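Local coordinates for protein ribose-phosphate pyrophosphokinase (Thermus thermophilus, PDB 7PN0) that probably makes phosphoribosyl pyrophosphate by transferring the diphosphate group of ATP to ribose 5-phosphate, at residues H65-K77 and L110-R122. Residues are numbered along the deposited sequence; the frame is centred on the assembly and turned at random.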
# COMPACT_ATOMS: atom_id res chain seq x y z
N HIS A 65 10.31 24.59 3.37
CA HIS A 65 11.21 23.88 2.44
C HIS A 65 10.79 22.40 2.33
O HIS A 65 10.87 21.84 1.23
CB HIS A 65 12.65 24.04 2.90
CG HIS A 65 13.16 25.42 2.70
ND1 HIS A 65 12.75 26.23 1.66
CD2 HIS A 65 14.13 26.10 3.35
CE1 HIS A 65 13.44 27.37 1.69
NE2 HIS A 65 14.23 27.35 2.75
N LEU A 66 10.39 21.78 3.44
CA LEU A 66 9.85 20.39 3.44
C LEU A 66 8.62 20.34 2.52
O LEU A 66 8.56 19.48 1.65
CB LEU A 66 9.46 19.96 4.86
CG LEU A 66 8.69 18.64 4.95
CD1 LEU A 66 9.43 17.53 4.23
CD2 LEU A 66 8.40 18.28 6.43
N MET A 67 7.66 21.24 2.72
CA MET A 67 6.40 21.21 1.92
C MET A 67 6.73 21.49 0.45
O MET A 67 6.19 20.82 -0.43
CB MET A 67 5.40 22.25 2.44
CG MET A 67 4.10 22.23 1.68
SD MET A 67 3.40 20.56 1.79
CE MET A 67 1.74 20.85 1.22
N GLU A 68 7.58 22.50 0.16
CA GLU A 68 7.99 22.78 -1.24
C GLU A 68 8.55 21.51 -1.87
O GLU A 68 8.23 21.22 -3.05
CB GLU A 68 8.99 23.95 -1.30
CG GLU A 68 9.40 24.29 -2.72
CD GLU A 68 10.51 25.31 -2.85
OE1 GLU A 68 11.30 25.44 -1.91
OE2 GLU A 68 10.55 25.97 -3.90
N LEU A 69 9.43 20.78 -1.18
CA LEU A 69 10.02 19.53 -1.70
C LEU A 69 8.90 18.51 -1.96
O LEU A 69 8.90 17.90 -3.08
CB LEU A 69 11.05 18.96 -0.71
CG LEU A 69 11.74 17.63 -1.09
CD1 LEU A 69 12.43 17.68 -2.45
CD2 LEU A 69 12.74 17.24 -0.01
N LEU A 70 8.03 18.25 -0.98
CA LEU A 70 6.90 17.28 -1.14
C LEU A 70 6.07 17.67 -2.38
O LEU A 70 5.76 16.80 -3.23
CB LEU A 70 6.07 17.30 0.14
CG LEU A 70 6.76 16.73 1.37
CD1 LEU A 70 5.84 16.80 2.57
CD2 LEU A 70 7.20 15.29 1.13
N MET A 71 5.73 18.96 -2.50
CA MET A 71 4.90 19.46 -3.64
C MET A 71 5.67 19.36 -4.98
O MET A 71 5.07 18.97 -5.97
CB MET A 71 4.51 20.91 -3.37
CG MET A 71 3.53 21.05 -2.32
SD MET A 71 3.17 22.77 -1.98
CE MET A 71 2.29 23.21 -3.46
N MET A 72 6.99 19.62 -5.01
CA MET A 72 7.77 19.49 -6.28
C MET A 72 7.90 18.02 -6.69
O MET A 72 7.80 17.71 -7.87
CB MET A 72 9.14 20.13 -6.12
CG MET A 72 9.06 21.62 -6.08
SD MET A 72 10.68 22.40 -6.03
CE MET A 72 11.19 22.08 -7.71
N VAL A 73 8.04 17.11 -5.72
CA VAL A 73 8.09 15.65 -6.00
C VAL A 73 6.73 15.21 -6.54
O VAL A 73 6.66 14.53 -7.65
CB VAL A 73 8.48 14.90 -4.72
CG1 VAL A 73 8.10 13.44 -4.84
CG2 VAL A 73 9.95 15.09 -4.44
N ASP A 74 5.68 15.60 -5.83
CA ASP A 74 4.28 15.32 -6.25
C ASP A 74 3.99 15.79 -7.69
O ASP A 74 3.44 15.02 -8.52
CB ASP A 74 3.30 15.89 -5.24
CG ASP A 74 1.88 15.60 -5.64
OD1 ASP A 74 1.50 14.37 -5.70
OD2 ASP A 74 1.19 16.57 -5.91
N ALA A 75 4.29 17.06 -7.95
CA ALA A 75 4.02 17.74 -9.23
C ALA A 75 4.86 17.06 -10.32
O ALA A 75 4.33 16.87 -11.43
CB ALA A 75 4.34 19.20 -9.07
N ALA A 76 6.09 16.64 -10.01
CA ALA A 76 6.97 15.96 -10.99
C ALA A 76 6.33 14.64 -11.38
O ALA A 76 6.30 14.36 -12.62
CB ALA A 76 8.37 15.74 -10.47
N LYS A 77 5.84 13.85 -10.42
CA LYS A 77 5.18 12.56 -10.76
C LYS A 77 3.91 12.87 -11.57
O LYS A 77 3.65 12.15 -12.56
CB LYS A 77 4.95 11.71 -9.51
CG LYS A 77 6.21 11.01 -9.04
CD LYS A 77 6.67 10.03 -10.10
CE LYS A 77 7.70 9.07 -9.60
NZ LYS A 77 7.13 8.16 -8.58
N LEU A 110 8.87 9.64 9.87
CA LEU A 110 7.63 10.24 9.34
C LEU A 110 7.96 10.92 8.02
O LEU A 110 7.21 10.76 7.03
CB LEU A 110 7.06 11.26 10.33
CG LEU A 110 5.95 12.10 9.76
CD1 LEU A 110 4.75 11.27 9.43
CD2 LEU A 110 5.59 13.23 10.73
N ILE A 111 9.05 11.69 7.99
CA ILE A 111 9.37 12.45 6.75
C ILE A 111 9.73 11.46 5.63
O ILE A 111 9.39 11.70 4.47
CB ILE A 111 10.44 13.52 7.02
CG1 ILE A 111 9.87 14.66 7.87
CG2 ILE A 111 10.94 14.03 5.71
CD1 ILE A 111 10.94 15.58 8.42
N ALA A 112 10.44 10.38 5.93
CA ALA A 112 10.71 9.36 4.90
C ALA A 112 9.39 8.91 4.28
O ALA A 112 9.30 8.79 3.02
CB ALA A 112 11.52 8.23 5.46
N ASP A 113 8.41 8.55 5.11
CA ASP A 113 7.07 8.09 4.66
C ASP A 113 6.39 9.19 3.85
O ASP A 113 5.82 8.87 2.79
CB ASP A 113 6.28 7.55 5.84
CG ASP A 113 6.80 6.21 6.34
OD1 ASP A 113 7.29 5.41 5.52
OD2 ASP A 113 6.72 5.98 7.53
N LEU A 114 6.46 10.45 4.30
CA LEU A 114 5.82 11.55 3.54
C LEU A 114 6.49 11.68 2.16
O LEU A 114 5.78 11.92 1.20
CB LEU A 114 5.95 12.85 4.32
CG LEU A 114 5.29 12.91 5.70
CD1 LEU A 114 5.45 14.26 6.32
CD2 LEU A 114 3.84 12.54 5.63
N LEU A 115 7.82 11.63 2.08
CA LEU A 115 8.54 11.74 0.77
C LEU A 115 8.08 10.59 -0.13
O LEU A 115 7.80 10.82 -1.30
CB LEU A 115 10.05 11.69 0.99
CG LEU A 115 10.64 12.99 1.53
CD1 LEU A 115 11.99 12.76 2.15
CD2 LEU A 115 10.69 14.04 0.40
N GLN A 116 7.93 9.39 0.42
CA GLN A 116 7.51 8.22 -0.39
C GLN A 116 6.08 8.45 -0.87
O GLN A 116 5.79 8.21 -2.04
CB GLN A 116 7.70 6.94 0.41
CG GLN A 116 9.15 6.64 0.59
CD GLN A 116 9.42 5.60 1.67
OE1 GLN A 116 8.53 5.02 2.32
NE2 GLN A 116 10.67 5.26 1.77
N THR A 117 5.20 8.95 0.01
CA THR A 117 3.80 9.21 -0.36
C THR A 117 3.73 10.26 -1.47
O THR A 117 2.89 10.11 -2.38
CB THR A 117 2.98 9.58 0.87
OG1 THR A 117 2.87 8.39 1.65
CG2 THR A 117 1.62 10.09 0.50
N ALA A 118 4.54 11.30 -1.36
CA ALA A 118 4.58 12.40 -2.36
C ALA A 118 5.01 11.87 -3.74
O ALA A 118 4.66 12.50 -4.74
CB ALA A 118 5.46 13.49 -1.86
N GLY A 119 5.75 10.77 -3.77
CA GLY A 119 6.14 10.06 -4.99
C GLY A 119 7.64 9.99 -5.23
O GLY A 119 8.02 9.62 -6.37
N ALA A 120 8.49 10.24 -4.23
CA ALA A 120 9.96 10.10 -4.38
C ALA A 120 10.30 8.65 -4.70
O ALA A 120 9.85 7.76 -4.01
CB ALA A 120 10.68 10.56 -3.15
N ASP A 121 11.18 8.43 -5.65
CA ASP A 121 11.62 7.07 -6.01
C ASP A 121 12.93 6.75 -5.31
O ASP A 121 13.27 5.57 -5.20
CB ASP A 121 11.75 6.94 -7.52
CG ASP A 121 10.44 7.12 -8.24
OD1 ASP A 121 9.46 6.39 -7.84
OD2 ASP A 121 10.43 7.85 -9.27
N ARG A 122 13.65 7.77 -4.87
CA ARG A 122 15.04 7.64 -4.42
C ARG A 122 15.38 8.88 -3.62
O ARG A 122 14.76 9.93 -3.82
CB ARG A 122 16.13 7.61 -5.51
CG ARG A 122 15.88 6.80 -6.76
CD ARG A 122 17.06 6.95 -7.71
NE ARG A 122 18.29 6.53 -7.05
CZ ARG A 122 18.61 5.25 -6.79
NH1 ARG A 122 19.73 4.99 -6.17
NH2 ARG A 122 17.85 4.24 -7.21
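Leu70 packs on Leu115 and Ala118, and Val73 on Ala118, where two neighbouring helices of the N-terminal PRTase-like alpha/beta domain lie on one side of its parallel sheet. The axes of segments 65-77 and 110-118 approach to 8.9 Å at 28°, and the backbones converge toward their C-terminal ends: Leu66 CA is 8.6 Å from Ile111 CA, but Asp74 CA only 4.9 Å from Ala118 CA. Apolar contacts fill the wider part: CD2 of Leu115 touches CD2 of both Leu69 and Leu70, its side chain crossing each at about a right angle, while Leu66 CD1 meets Ile111 CG2 at 4.1 Å toward the N-terminal end. Leu69 and Val73 also rest on Ile54 of strand 51-55, and Leu115 on Ile88 of strand 83-88. At the narrow end side chains meet backbone: Asp74 CA makes a CA-H...O contact of 3.2 Å with Ala118 O, and chi1 of 161° turns Val73 CG1 toward residues 118-120, a tight van der Waals approach of 3.3 Å to Ala120 N. Gly119 ends helix 107-118 in a Schellman motif, with positive phi, Ala120 N bonded to Leu115 O and Gly119 N weakly to Gln116 O; it has no CB to collide with Lys77 CG. Polar contacts close this end. Bent at chi2 and chi4, Lys77 forms a salt bridge, NZ to Asp121 OD1 at 3.0 Å, while OD2 accepts from Val84 N; an alanine here would probably leave that carboxylate without its lysine mate and Gly119 O without this donor. Lys77 NZ approaches Asp121 OD1 from above the carboxylate plane, but meets Gly119 O at 2.8 Å in the carbonyl plane, on a lone pair.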